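Local coordinates for NDP-N-acetyl-D-galactosaminuronic acid dehydrogenase (Methanosarcina mazei Go1, PDB 3G79), which probably oxidises UDP-N-acetyl-D-mannosamine to UDP-N-acetyl-D-mannosaminuronate, using two molecules of NAD+ for each sugar converted, at residues I130-V133 with G134-L137; T148-P151 with G152-E155; D456-G460 with K461-Y465. One frame throughout, in Å; residues are numbered along the deposited sequence.

Contact 1: residues I130-V133 with G134-L137; sequences IRNV and GKYL
The backbone N-H groups of G134 and K135 close the last regular turns of helix 124-136 onto I130 and R131, a local helix-end contact in the crossover between parallel strands 104-107 and 142-145 of the NAD-binding domain. G134 N reaches I130 O at 2.6 Å, with an N-H...O angle of 173°, and K135 N donates to R131 O at 2.7 Å. Further on the pattern slackens. Y136 N bonds V133 O at 2.9 Å from above the carbonyl plane and is held weakly by N132 O, while L137 N makes a weak bond to V133 O, so the coil tightens just where L137 leaves helical geometry.

On the outer side, N132 and K135 run side by side in the same direction. The CB of K135 rests 3.2 Å from N132 O, and with its CG anti to the backbone N (chi1 -175°) the lysine sends CG over one face of the Y136 ring, offset toward the rim. The Y136 ring in turn brings CD2 to 3.4 Å from N132 O, at an oblique approach.

I130 and V133 pack inward, touching L107 and V105 of strand 104-107 and L162 of helix 154-166. The helix is thus amphipathic, its apolar side bound into the Rossmann core and its polar side carrying R131 and K135, both exposed.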
loop_
_atom_site.group_PDB
_atom_site.type_symbol
_atom_site.label_atom_id
_atom_site.label_comp_id
_atom_site.label_asym_id
_atom_site.label_seq_id
_atom_site.Cartn_x
_atom_site.Cartn_y
_atom_site.Cartn_z
ATOM N N ILE A 130 20.643 -23.703 -19.714
ATOM C CA ILE A 130 20.747 -22.647 -20.696
ATOM C C ILE A 130 21.849 -23.032 -21.663
ATOM O O ILE A 130 21.640 -23.020 -22.885
ATOM C CB ILE A 130 20.992 -21.262 -20.016
ATOM C CG1 ILE A 130 19.824 -20.930 -19.092
ATOM C CG2 ILE A 130 21.064 -20.172 -21.042
ATOM C CD1 ILE A 130 20.060 -19.764 -18.131
ATOM N N ARG A 131 23.012 -23.390 -21.120
ATOM C CA ARG A 131 24.092 -23.972 -21.913
ATOM C C ARG A 131 23.543 -25.072 -22.832
ATOM O O ARG A 131 23.668 -24.998 -24.053
ATOM C CB ARG A 131 25.212 -24.487 -21.008
ATOM C CG ARG A 131 26.092 -23.373 -20.326
ATOM C CD ARG A 131 27.586 -23.800 -20.155
ATOM N NE ARG A 131 28.369 -23.098 -19.123
ATOM C CZ ARG A 131 28.483 -23.512 -17.854
ATOM N NH1 ARG A 131 29.251 -22.846 -16.986
ATOM N NH2 ARG A 131 27.823 -24.600 -17.426
ATOM N N ASN A 132 22.882 -26.083 -22.286
ATOM C CA ASN A 132 22.351 -27.111 -23.177
ATOM C C ASN A 132 21.485 -26.548 -24.292
ATOM O O ASN A 132 21.656 -26.917 -25.476
ATOM C CB ASN A 132 21.599 -28.168 -22.416
ATOM C CG ASN A 132 22.495 -29.280 -21.946
ATOM O OD1 ASN A 132 22.160 -29.941 -20.981
ATOM N ND2 ASN A 132 23.634 -29.512 -22.632
ATOM N N VAL A 133 20.556 -25.659 -23.917
ATOM C CA VAL A 133 19.814 -24.887 -24.911
ATOM C C VAL A 133 20.725 -24.171 -25.937
ATOM O O VAL A 133 20.605 -24.414 -27.149
ATOM C CB VAL A 133 18.827 -23.923 -24.243
ATOM C CG1 VAL A 133 18.167 -22.982 -25.275
ATOM C CG2 VAL A 133 17.797 -24.734 -23.550
ATOM N N GLY A 134 21.623 -23.300 -25.458
ATOM C CA GLY A 134 22.521 -22.596 -26.355
ATOM C C GLY A 134 23.198 -23.574 -27.308
ATOM O O GLY A 134 23.289 -23.318 -28.502
ATOM N N LYS A 135 23.641 -24.708 -26.763
ATOM C CA LYS A 135 24.388 -25.718 -27.471
ATOM C C LYS A 135 23.657 -26.199 -28.684
ATOM O O LYS A 135 24.293 -26.543 -29.679
ATOM C CB LYS A 135 24.666 -26.902 -26.547
ATOM C CG LYS A 135 25.555 -28.000 -27.122
ATOM C CD LYS A 135 26.636 -28.451 -26.110
ATOM C CE LYS A 135 26.025 -29.039 -24.817
ATOM N NZ LYS A 135 26.701 -28.553 -23.560
ATOM N N TYR A 136 22.322 -26.238 -28.620
ATOM C CA TYR A 136 21.563 -26.856 -29.721
ATOM C C TYR A 136 20.620 -25.864 -30.433
ATOM O O TYR A 136 19.894 -26.211 -31.377
ATOM C CB TYR A 136 20.864 -28.132 -29.242
ATOM C CG TYR A 136 21.817 -29.242 -28.854
ATOM C CD1 TYR A 136 22.547 -29.944 -29.835
ATOM C CD2 TYR A 136 22.012 -29.597 -27.514
ATOM C CE1 TYR A 136 23.445 -30.966 -29.495
ATOM C CE2 TYR A 136 22.918 -30.635 -27.160
ATOM C CZ TYR A 136 23.622 -31.306 -28.160
ATOM O OH TYR A 136 24.497 -32.315 -27.851
ATOM N N LEU A 137 20.709 -24.613 -29.991
ATOM C CA LEU A 137 19.900 -23.518 -30.521
ATOM C C LEU A 137 19.995 -23.373 -32.048
ATOM O O LEU A 137 21.103 -23.431 -32.624
ATOM C CB LEU A 137 20.279 -22.195 -29.830
ATOM C CG LEU A 137 19.369 -20.988 -30.054
ATOM C CD1 LEU A 137 17.940 -21.281 -29.573
ATOM C CD2 LEU A 137 19.945 -19.805 -29.323
#

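Contact 2: residues T148-P151 with G152-E155; sequences TITP and GTTE
A type II beta turn from T150 to T153 is closed by the backbone bond from T153 N to T150 O (3.1 Å), with G152 at a positive phi of 106° where any beta carbon would collide with P151 O. The hydroxyl of T153 seals the same turn: OG1 donates to T150 O at 2.7 Å, in the carbonyl plane and on a lone pair, while the amide comes in nearly along the C=O axis. One oxygen is therefore gripped twice by one residue, which fixes the rotation of the threonine. With chi1 at -53°, OG1 stands beside the T153 backbone N, and hydroxyl and amide face T150 O together. The T150 hydroxyl also comes close, its OG1 lying 3.1 Å from T153 OG1.

The methyl side of T153 packs against I149 in an apolar contact. These two side chains cross obliquely, the isoleucine CB 3.8 Å from the threonine CB and the two CG2 methyls equally close. CG1 of I149 sits between its own backbone N and carbonyl carbon (chi1 51°), and from there the extended chain carries CD1 past T153 to 3.3 Å from T154 OG1, meeting that side chain at about a right angle.

The turn leads from strand 142-145 into helix 154-166. E232 of helix 228-258 accepts hydrogen bonds from the backbone N of G152 and of T154, I149 and T154 both touch H178 of strand 175-178, and H300 of helix 293-305 lies against T150 and P151.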
loop_
_atom_site.group_PDB
_atom_site.type_symbol
_atom_site.label_atom_id
_atom_site.label_comp_id
_atom_site.label_asym_id
_atom_site.label_seq_id
_atom_site.Cartn_x
_atom_site.Cartn_y
_atom_site.Cartn_z
ATOM N N THR A 148 12.535 -18.541 -11.666
ATOM C CA THR A 148 12.599 -17.246 -10.985
ATOM C C THR A 148 14.023 -16.677 -11.072
ATOM O O THR A 148 14.961 -17.298 -10.610
ATOM C CB THR A 148 12.142 -17.428 -9.508
ATOM O OG1 THR A 148 10.756 -17.813 -9.471
ATOM C CG2 THR A 148 12.378 -16.153 -8.686
ATOM N N ILE A 149 14.187 -15.526 -11.714
ATOM C CA ILE A 149 15.521 -14.934 -11.894
ATOM C C ILE A 149 15.557 -13.527 -11.336
ATOM O O ILE A 149 14.517 -13.015 -10.926
ATOM C CB ILE A 149 16.004 -14.975 -13.351
ATOM C CG1 ILE A 149 14.932 -14.396 -14.292
ATOM C CG2 ILE A 149 16.418 -16.430 -13.725
ATOM C CD1 ILE A 149 15.289 -14.417 -15.828
ATOM N N THR A 150 16.737 -12.911 -11.292
ATOM C CA THR A 150 16.883 -11.560 -10.735
ATOM C C THR A 150 16.942 -10.547 -11.828
ATOM O O THR A 150 17.480 -10.828 -12.897
ATOM C CB THR A 150 18.185 -11.393 -9.932
ATOM O OG1 THR A 150 19.306 -11.554 -10.814
ATOM C CG2 THR A 150 18.260 -12.406 -8.861
ATOM N N PRO A 151 16.460 -9.329 -11.556
ATOM C CA PRO A 151 16.516 -8.393 -12.649
ATOM C C PRO A 151 17.867 -8.392 -13.345
ATOM O O PRO A 151 18.884 -8.248 -12.673
ATOM C CB PRO A 151 16.260 -7.049 -11.958
ATOM C CG PRO A 151 15.269 -7.424 -10.886
ATOM C CD PRO A 151 15.737 -8.775 -10.395
ATOM N N GLY A 152 17.855 -8.511 -14.675
ATOM C CA GLY A 152 19.043 -8.314 -15.496
ATOM C C GLY A 152 19.597 -9.632 -16.014
ATOM O O GLY A 152 20.484 -9.651 -16.845
ATOM N N THR A 153 19.058 -10.738 -15.519
ATOM C CA THR A 153 19.476 -12.068 -15.946
ATOM C C THR A 153 19.185 -12.364 -17.449
ATOM O O THR A 153 20.097 -12.753 -18.208
ATOM C CB THR A 153 18.850 -13.120 -15.009
ATOM O OG1 THR A 153 19.166 -12.787 -13.640
ATOM C CG2 THR A 153 19.321 -14.542 -15.373
ATOM N N THR A 154 17.941 -12.159 -17.892
ATOM C CA THR A 154 17.609 -12.378 -19.293
ATOM C C THR A 154 18.542 -11.653 -20.270
ATOM O O THR A 154 19.181 -12.310 -21.112
ATOM C CB THR A 154 16.148 -12.057 -19.604
ATOM O OG1 THR A 154 15.354 -12.743 -18.662
ATOM C CG2 THR A 154 15.741 -12.564 -21.000
ATOM N N GLU A 155 18.600 -10.322 -20.162
ATOM C CA GLU A 155 19.403 -9.495 -21.079
ATOM C C GLU A 155 20.891 -9.611 -20.749
ATOM O O GLU A 155 21.737 -9.216 -21.538
ATOM C CB GLU A 155 19.009 -8.017 -20.991
ATOM C CG GLU A 155 17.547 -7.705 -21.268
ATOM C CD GLU A 155 17.273 -7.408 -22.715
ATOM O OE1 GLU A 155 18.219 -7.533 -23.534
ATOM O OE2 GLU A 155 16.116 -7.061 -23.053
#

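Contact 3: residues D456-G460 with K461-Y465; sequences DEFIG and KGFVY
E457 meets K461 through its backbone, its carbonyl O lying 3.4 Å from the lysine CB; the carboxylate turns instead to A432 N, and K461 NZ forms a salt bridge with D433. F458 carries most of the contact. Its carbonyl O accepts from F463 N at 3.0 Å and from K461 N at 3.3 Å, the two donors reaching it from opposite faces of its plane. Its ring points an edge at the face of F463, a T-shaped pair with centroids 5.0 Å apart and planes at 61°, CD1 standing over the centre of the F463 ring. F463 CG, anti to the carbonyl carbon (chi1 -84°), lays that ring alongside F458. Were F463 cut back to an alanine, the F458 edge would probably lose the aromatic face it abuts, opening a gap toward I446 and A435. I459 O then receives G462 N at 3.1 Å from above its carbonyl plane, and I459 CG1 packs 4.0 Å from Y465 CB. G460 and K461 are the corners of a type I beta turn from I459 to G462, which at positive phi is the C-prime residue of a Schellman motif that ends helix 455-459 and feeds strand 464-467 at the edge of the parallel sheet.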
loop_
_atom_site.group_PDB
_atom_site.type_symbol
_atom_site.label_atom_id
_atom_site.label_comp_id
_atom_site.label_asym_id
_atom_site.label_seq_id
_atom_site.Cartn_x
_atom_site.Cartn_y
_atom_site.Cartn_z
ATOM N N ASP A 456 -7.567 -9.215 28.145
ATOM C CA ASP A 456 -8.253 -9.111 29.431
ATOM C C ASP A 456 -8.329 -10.423 30.180
ATOM O O ASP A 456 -8.186 -10.452 31.405
ATOM C CB ASP A 456 -9.607 -8.427 29.303
ATOM C CG ASP A 456 -9.477 -6.963 28.849
ATOM O OD1 ASP A 456 -8.384 -6.382 28.981
ATOM O OD2 ASP A 456 -10.463 -6.391 28.351
ATOM N N GLU A 457 -8.497 -11.513 29.432
ATOM C CA GLU A 457 -8.437 -12.856 29.982
ATOM C C GLU A 457 -7.149 -13.066 30.809
ATOM O O GLU A 457 -7.198 -13.546 31.944
ATOM C CB GLU A 457 -8.542 -13.875 28.858
ATOM C CG GLU A 457 -8.694 -15.330 29.318
ATOM C CD GLU A 457 -8.551 -16.321 28.170
ATOM O OE1 GLU A 457 -8.168 -17.496 28.432
ATOM O OE2 GLU A 457 -8.816 -15.926 27.001
ATOM N N PHE A 458 -6.021 -12.665 30.242
ATOM C CA PHE A 458 -4.721 -12.907 30.832
ATOM C C PHE A 458 -4.336 -11.894 31.897
ATOM O O PHE A 458 -3.733 -12.272 32.918
ATOM C CB PHE A 458 -3.649 -12.987 29.738
ATOM C CG PHE A 458 -3.685 -14.279 28.946
ATOM C CD1 PHE A 458 -2.664 -15.220 29.079
ATOM C CD2 PHE A 458 -4.739 -14.556 28.077
ATOM C CE1 PHE A 458 -2.681 -16.393 28.352
ATOM C CE2 PHE A 458 -4.765 -15.737 27.334
ATOM C CZ PHE A 458 -3.745 -16.661 27.480
ATOM N N ILE A 459 -4.679 -10.626 31.667
ATOM C CA ILE A 459 -4.485 -9.579 32.665
ATOM C C ILE A 459 -5.279 -9.896 33.957
ATOM O O ILE A 459 -4.750 -9.812 35.069
ATOM C CB ILE A 459 -4.890 -8.201 32.089
ATOM C CG1 ILE A 459 -3.911 -7.727 31.008
ATOM C CG2 ILE A 459 -4.979 -7.185 33.148
ATOM C CD1 ILE A 459 -4.403 -6.488 30.245
ATOM N N GLY A 460 -6.538 -10.296 33.801
ATOM C CA GLY A 460 -7.406 -10.571 34.959
ATOM C C GLY A 460 -6.952 -11.742 35.809
ATOM O O GLY A 460 -7.447 -11.960 36.913
ATOM N N LYS A 461 -5.996 -12.486 35.269
ATOM C CA LYS A 461 -5.529 -13.746 35.827
ATOM C C LYS A 461 -4.094 -13.563 36.350
ATOM O O LYS A 461 -3.372 -14.550 36.570
ATOM C CB LYS A 461 -5.594 -14.811 34.724
ATOM C CG LYS A 461 -5.318 -16.242 35.134
ATOM C CD LYS A 461 -6.550 -16.960 35.717
ATOM C CE LYS A 461 -6.092 -18.179 36.563
ATOM N NZ LYS A 461 -7.192 -18.957 37.264
ATOM N N GLY A 462 -3.684 -12.298 36.498
ATOM C CA GLY A 462 -2.397 -11.952 37.085
ATOM C C GLY A 462 -1.222 -11.686 36.146
ATOM O O GLY A 462 -0.148 -11.225 36.600
ATOM N N PHE A 463 -1.395 -11.963 34.848
ATOM C CA PHE A 463 -0.280 -11.858 33.899
ATOM C C PHE A 463 0.178 -10.449 33.716
ATOM O O PHE A 463 -0.571 -9.510 34.012
ATOM C CB PHE A 463 -0.696 -12.325 32.527
ATOM C CG PHE A 463 -0.612 -13.764 32.341
ATOM C CD1 PHE A 463 -1.647 -14.586 32.755
ATOM C CD2 PHE A 463 0.482 -14.327 31.716
ATOM C CE1 PHE A 463 -1.581 -15.994 32.542
ATOM C CE2 PHE A 463 0.560 -15.713 31.498
ATOM C CZ PHE A 463 -0.468 -16.538 31.894
ATOM N N VAL A 464 1.393 -10.308 33.198
ATOM C CA VAL A 464 1.832 -9.032 32.705
ATOM C C VAL A 464 1.916 -9.137 31.192
ATOM O O VAL A 464 2.680 -9.977 30.672
ATOM C CB VAL A 464 3.208 -8.664 33.223
ATOM C CG1 VAL A 464 3.598 -7.264 32.688
ATOM C CG2 VAL A 464 3.252 -8.720 34.754
ATOM N N TYR A 465 1.159 -8.272 30.497
ATOM C CA TYR A 465 0.894 -8.431 29.050
ATOM C C TYR A 465 1.516 -7.386 28.181
ATOM O O TYR A 465 1.552 -6.247 28.534
ATOM C CB TYR A 465 -0.614 -8.427 28.784
ATOM C CG TYR A 465 -0.999 -8.274 27.331
ATOM C CD1 TYR A 465 -1.255 -9.404 26.532
ATOM C CD2 TYR A 465 -1.103 -7.012 26.750
ATOM C CE1 TYR A 465 -1.612 -9.274 25.189
ATOM C CE2 TYR A 465 -1.439 -6.863 25.394
ATOM C CZ TYR A 465 -1.709 -7.993 24.618
ATOM O OH TYR A 465 -2.037 -7.872 23.263
HETATM O O HOH W 1 -2.476 -8.828 35.706
#

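In the fold
Contacts 1 and 2 follow one another in the NAD-binding domain, joined by strand 142-145; their centres lie about 17 Å apart and their nearest atoms about 6 Å. Helix 154-166, which begins in contact 2, runs back to pack on contact 1 through I161 and L162. Contact 3 stands on the other side of the chain's centre, in the second, parallel sheet, with its centre about 65 Å from that of contact 1 and 52 Å from that of contact 2. Contacts 1 and 3 each close the helix of a beta-alpha-beta crossover, one in each sheet, whereas contact 2 leads into one. Contact 2, closest to the chain's centre, also touches helices 228-258 and 293-305.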